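Local structure of fibronectin type III domain-containing protein (Simiduia agarivorans, 6P2K) at residues B[31-40]-B[52-63]. The protein is a glycoside hydrolase of family 74, probably acting on xyloglucan, and carries two seven-bladed beta-propellers in the part described here. Residues are numbered along the deposited sequence; the frame is centred on the assembly and turned at random.
With PE3 (3,6,9,12,15,18,21,24,27,30,33,36,39-tridecaoxahentetracontane-1,41-diol), chain C.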
loop_
_atom_site.group_PDB
_atom_site.type_symbol
_atom_site.label_atom_id
_atom_site.label_comp_id
_atom_site.label_asym_id
_atom_site.label_seq_id
_atom_site.Cartn_x
_atom_site.Cartn_y
_atom_site.Cartn_z
ATOM N N TYR B 31 -1.610 48.401 -22.183
ATOM C CA TYR B 31 -2.869 47.957 -22.758
ATOM C C TYR B 31 -2.637 46.646 -23.490
ATOM O O TYR B 31 -1.587 46.453 -24.113
ATOM C CB TYR B 31 -3.440 49.008 -23.709
ATOM C CG TYR B 31 -3.815 50.288 -23.002
ATOM C CD1 TYR B 31 -2.869 51.276 -22.761
ATOM C CD2 TYR B 31 -5.111 50.498 -22.554
ATOM C CE1 TYR B 31 -3.210 52.443 -22.105
ATOM C CE2 TYR B 31 -5.461 51.660 -21.899
ATOM C CZ TYR B 31 -4.510 52.628 -21.676
ATOM O OH TYR B 31 -4.860 53.781 -21.017
ATOM N N MET B 32 -3.609 45.740 -23.399
ATOM C CA MET B 32 -3.522 44.440 -24.050
ATOM C C MET B 32 -4.627 44.315 -25.086
ATOM O O MET B 32 -5.792 44.616 -24.799
ATOM C CB MET B 32 -3.620 43.295 -23.042
ATOM C CG MET B 32 -3.322 41.935 -23.660
ATOM S SD MET B 32 -4.812 40.980 -23.984
ATOM C CE MET B 32 -5.252 40.578 -22.306
ATOM N N ALA B 33 -4.259 43.860 -26.279
ATOM C CA ALA B 33 -5.193 43.699 -27.385
ATOM C C ALA B 33 -5.553 42.223 -27.512
ATOM O O ALA B 33 -4.736 41.412 -27.965
ATOM C CB ALA B 33 -4.589 44.231 -28.683
ATOM N N SER B 34 -6.765 41.877 -27.098
ATOM C CA SER B 34 -7.319 40.555 -27.338
ATOM C C SER B 34 -8.068 40.552 -28.666
ATOM O O SER B 34 -8.288 41.596 -29.284
ATOM C CB SER B 34 -8.251 40.151 -26.199
ATOM O OG SER B 34 -9.460 40.884 -26.269
ATOM N N ASP B 35 -8.466 39.365 -29.112
ATOM C CA ASP B 35 -9.236 39.268 -30.344
ATOM C C ASP B 35 -10.725 39.041 -30.106
ATOM O O ASP B 35 -11.494 39.032 -31.073
ATOM C CB ASP B 35 -8.669 38.167 -31.256
ATOM C CG ASP B 35 -8.468 36.843 -30.543
ATOM O OD1 ASP B 35 -8.749 36.754 -29.328
ATOM O OD2 ASP B 35 -8.023 35.884 -31.210
ATOM N N MET B 36 -11.158 38.882 -28.849
ATOM C CA MET B 36 -12.580 38.730 -28.566
ATOM C C MET B 36 -13.061 39.466 -27.319
ATOM O O MET B 36 -14.256 39.400 -27.019
ATOM C CB MET B 36 -12.948 37.239 -28.450
ATOM C CG MET B 36 -12.754 36.470 -29.753
ATOM S SD MET B 36 -13.403 34.796 -29.751
ATOM C CE MET B 36 -15.110 35.091 -30.205
ATOM N N GLU B 37 -12.188 40.173 -26.595
ATOM C CA GLU B 37 -12.584 40.931 -25.411
ATOM C C GLU B 37 -12.291 42.420 -25.530
ATOM O O GLU B 37 -12.463 43.149 -24.546
ATOM C CB GLU B 37 -11.887 40.402 -24.152
ATOM C CG GLU B 37 -12.478 39.142 -23.586
ATOM C CD GLU B 37 -12.182 37.949 -24.448
ATOM O OE1 GLU B 37 -13.122 37.174 -24.714
ATOM O OE2 GLU B 37 -11.011 37.797 -24.867
ATOM N N GLY B 38 -11.846 42.893 -26.688
ATOM C CA GLY B 38 -11.456 44.286 -26.774
ATOM C C GLY B 38 -10.137 44.524 -26.063
ATOM O O GLY B 38 -9.232 43.680 -26.078
ATOM N N VAL B 39 -10.028 45.680 -25.413
ATOM C CA VAL B 39 -8.777 46.157 -24.834
ATOM C C VAL B 39 -8.846 46.029 -23.319
ATOM O O VAL B 39 -9.824 46.460 -22.696
ATOM C CB VAL B 39 -8.492 47.612 -25.245
ATOM C CG1 VAL B 39 -7.268 48.150 -24.511
ATOM C CG2 VAL B 39 -8.306 47.713 -26.747
ATOM N N TYR B 40 -7.807 45.439 -22.727
ATOM C CA TYR B 40 -7.606 45.452 -21.286
ATOM C C TYR B 40 -6.558 46.493 -20.915
ATOM O O TYR B 40 -5.647 46.788 -21.694
ATOM C CB TYR B 40 -7.147 44.090 -20.766
ATOM C CG TYR B 40 -8.167 42.981 -20.827
ATOM C CD1 TYR B 40 -8.260 42.158 -21.942
ATOM C CD2 TYR B 40 -9.017 42.733 -19.753
ATOM C CE1 TYR B 40 -9.177 41.128 -21.991
ATOM C CE2 TYR B 40 -9.944 41.707 -19.795
ATOM C CZ TYR B 40 -10.016 40.908 -20.917
ATOM O OH TYR B 40 -10.926 39.882 -20.965
ATOM N N THR B 52 -11.791 47.786 -20.340
ATOM C CA THR B 52 -11.968 49.180 -20.731
ATOM C C THR B 52 -13.335 49.370 -21.377
ATOM O O THR B 52 -14.227 48.534 -21.201
ATOM C CB THR B 52 -10.851 49.626 -21.680
ATOM O OG1 THR B 52 -11.003 48.968 -22.941
ATOM C CG2 THR B 52 -9.485 49.286 -21.094
ATOM N N GLY B 53 -13.511 50.453 -22.129
ATOM C CA GLY B 53 -14.813 50.766 -22.685
ATOM C C GLY B 53 -15.260 49.790 -23.761
ATOM O O GLY B 53 -14.491 48.981 -24.281
ATOM N N ASN B 54 -16.544 49.886 -24.108
ATOM C CA ASN B 54 -17.135 49.009 -25.112
ATOM C C ASN B 54 -16.765 49.472 -26.516
ATOM O O ASN B 54 -16.967 50.637 -26.869
ATOM C CB ASN B 54 -18.656 48.975 -24.970
ATOM C CG ASN B 54 -19.110 48.287 -23.701
ATOM O OD1 ASN B 54 -18.502 47.314 -23.256
ATOM N ND2 ASN B 54 -20.188 48.789 -23.111
ATOM N N LEU B 55 -16.237 48.554 -27.315
ATOM C CA LEU B 55 -15.942 48.806 -28.717
ATOM C C LEU B 55 -17.064 48.263 -29.596
ATOM O O LEU B 55 -17.842 47.397 -29.186
ATOM C CB LEU B 55 -14.609 48.166 -29.116
ATOM C CG LEU B 55 -13.382 48.566 -28.299
ATOM C CD1 LEU B 55 -12.332 47.476 -28.357
ATOM C CD2 LEU B 55 -12.816 49.880 -28.812
ATOM N N VAL B 56 -17.139 48.791 -30.821
ATOM C CA VAL B 56 -18.111 48.282 -31.783
ATOM C C VAL B 56 -17.697 46.903 -32.279
ATOM O O VAL B 56 -18.548 46.075 -32.627
ATOM C CB VAL B 56 -18.287 49.279 -32.944
ATOM C CG1 VAL B 56 -19.473 48.889 -33.816
ATOM C CG2 VAL B 56 -18.472 50.690 -32.402
ATOM N N ASN B 57 -16.395 46.629 -32.315
ATOM C CA ASN B 57 -15.870 45.321 -32.673
ATOM C C ASN B 57 -14.689 45.013 -31.764
ATOM O O ASN B 57 -13.844 45.879 -31.521
ATOM C CB ASN B 57 -15.448 45.269 -34.145
ATOM C CG ASN B 57 -14.754 43.975 -34.505
ATOM O OD1 ASN B 57 -13.530 43.872 -34.428
ATOM N ND2 ASN B 57 -15.534 42.974 -34.896
ATOM N N ASN B 58 -14.636 43.782 -31.259
ATOM C CA ASN B 58 -13.712 43.433 -30.189
ATOM C C ASN B 58 -12.464 42.700 -30.670
ATOM O O ASN B 58 -11.645 42.295 -29.839
ATOM C CB ASN B 58 -14.435 42.594 -29.132
ATOM C CG ASN B 58 -15.328 43.437 -28.243
ATOM O OD1 ASN B 58 -15.035 44.604 -27.978
ATOM N ND2 ASN B 58 -16.422 42.852 -27.780
ATOM N N ARG B 59 -12.289 42.536 -31.979
ATOM C CA ARG B 59 -11.049 41.985 -32.526
ATOM C C ARG B 59 -10.063 43.137 -32.688
ATOM O O ARG B 59 -10.060 43.843 -33.699
ATOM C CB ARG B 59 -11.310 41.268 -33.843
ATOM C CG ARG B 59 -10.143 40.424 -34.340
ATOM C CD ARG B 59 -10.607 39.369 -35.331
ATOM N NE ARG B 59 -11.446 38.353 -34.698
ATOM C CZ ARG B 59 -10.988 37.202 -34.214
ATOM N NH1 ARG B 59 -9.697 36.915 -34.289
ATOM N NH2 ARG B 59 -11.822 36.335 -33.657
ATOM N N VAL B 60 -9.218 43.334 -31.677
ATOM C CA VAL B 60 -8.324 44.486 -31.617
ATOM C C VAL B 60 -6.967 44.107 -32.191
ATOM O O VAL B 60 -6.364 43.108 -31.779
ATOM C CB VAL B 60 -8.182 44.996 -30.173
ATOM C CG1 VAL B 60 -7.230 46.181 -30.125
ATOM C CG2 VAL B 60 -9.539 45.373 -29.610
ATOM N N PHE B 61 -6.477 44.916 -33.135
ATOM C CA PHE B 61 -5.186 44.686 -33.764
ATOM C C PHE B 61 -4.115 45.685 -33.348
ATOM O O PHE B 61 -2.931 45.420 -33.582
ATOM C CB PHE B 61 -5.325 44.718 -35.293
ATOM C CG PHE B 61 -6.103 43.567 -35.859
ATOM C CD1 PHE B 61 -5.778 42.263 -35.531
ATOM C CD2 PHE B 61 -7.160 43.790 -36.724
ATOM C CE1 PHE B 61 -6.493 41.202 -36.054
ATOM C CE2 PHE B 61 -7.879 42.733 -37.247
ATOM C CZ PHE B 61 -7.545 41.439 -36.910
ATOM N N ALA B 62 -4.485 46.814 -32.746
ATOM C CA ALA B 62 -3.501 47.829 -32.398
ATOM C C ALA B 62 -4.066 48.768 -31.342
ATOM O O ALA B 62 -5.265 49.060 -31.325
ATOM C CB ALA B 62 -3.064 48.631 -33.630
ATOM N N VAL B 63 -3.181 49.236 -30.465
ATOM C CA VAL B 63 -3.497 50.249 -29.465
ATOM C C VAL B 63 -2.340 51.238 -29.420
ATOM O O VAL B 63 -1.171 50.840 -29.444
ATOM C CB VAL B 63 -3.742 49.633 -28.068
ATOM C CG1 VAL B 63 -4.036 50.720 -27.046
ATOM C CG2 VAL B 63 -4.879 48.629 -28.109
HETATM O O43 PE3 C . -14.158 52.653 -17.298
HETATM C C42 PE3 C . -15.389 51.954 -17.494
HETATM C C41 PE3 C . -15.081 50.472 -17.694
HETATM O O40 PE3 C . -16.261 49.671 -17.890
HETATM C C39 PE3 C . -17.025 50.026 -19.053
HETATM C C38 PE3 C . -18.198 49.055 -19.094
HETATM O O37 PE3 C . -19.048 49.301 -20.224
HETATM O O HOH W 1 -12.701 47.108 -24.600
HETATM O O HOH W 2 -12.887 46.084 -22.058
#
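V60 and V63, from the innermost strand of one beta-propeller blade, pack against A33 and V39 of the preceding blade, joining two neighbouring four-stranded antiparallel sheets of the GH74 fold. The apolar evidence is close methyl contact: V60 CG1 lies 3.6 Å from A33 CB, and V39 CG2 meets V63 CG2 tip to tip at 3.8 Å. With V60 CG1 anti to the backbone N (chi1 179°), CG2 falls anti to the carbonyl carbon and rests on G38 CA.

Backbone bonds fasten the 34-38 turn to the incoming chain. V60 N donates to S34 O (3.1 Å, 155° at hydrogen), and G38 N reaches a lone pair of N58 O in its carbonyl plane. Within the turn, S34 OG accepts from E37 N, an ST motif. It also donates to G38 O, which S34 N approaches from the opposite face.

Charge gathers at R59, beside the zinc site of Q16 and D124. D35 CB lies over one face of its guanidinium, 3.4 Å from NH1, while the D35 OD2 bridge to NH1 is long at 3.7 Å; D124 and Q713 hold NH1 and NH2. A leucine here would probably cost D124 its salt-bridge partner, leaving the zinc as its cation, take away the long bridge to D35, and leave Q713 OE1 without this donor.

At the outer end, water 1 links V39 N to G53 O, and T52 OG1 donates to V39 O at 2.8 Å from above the carbonyl plane.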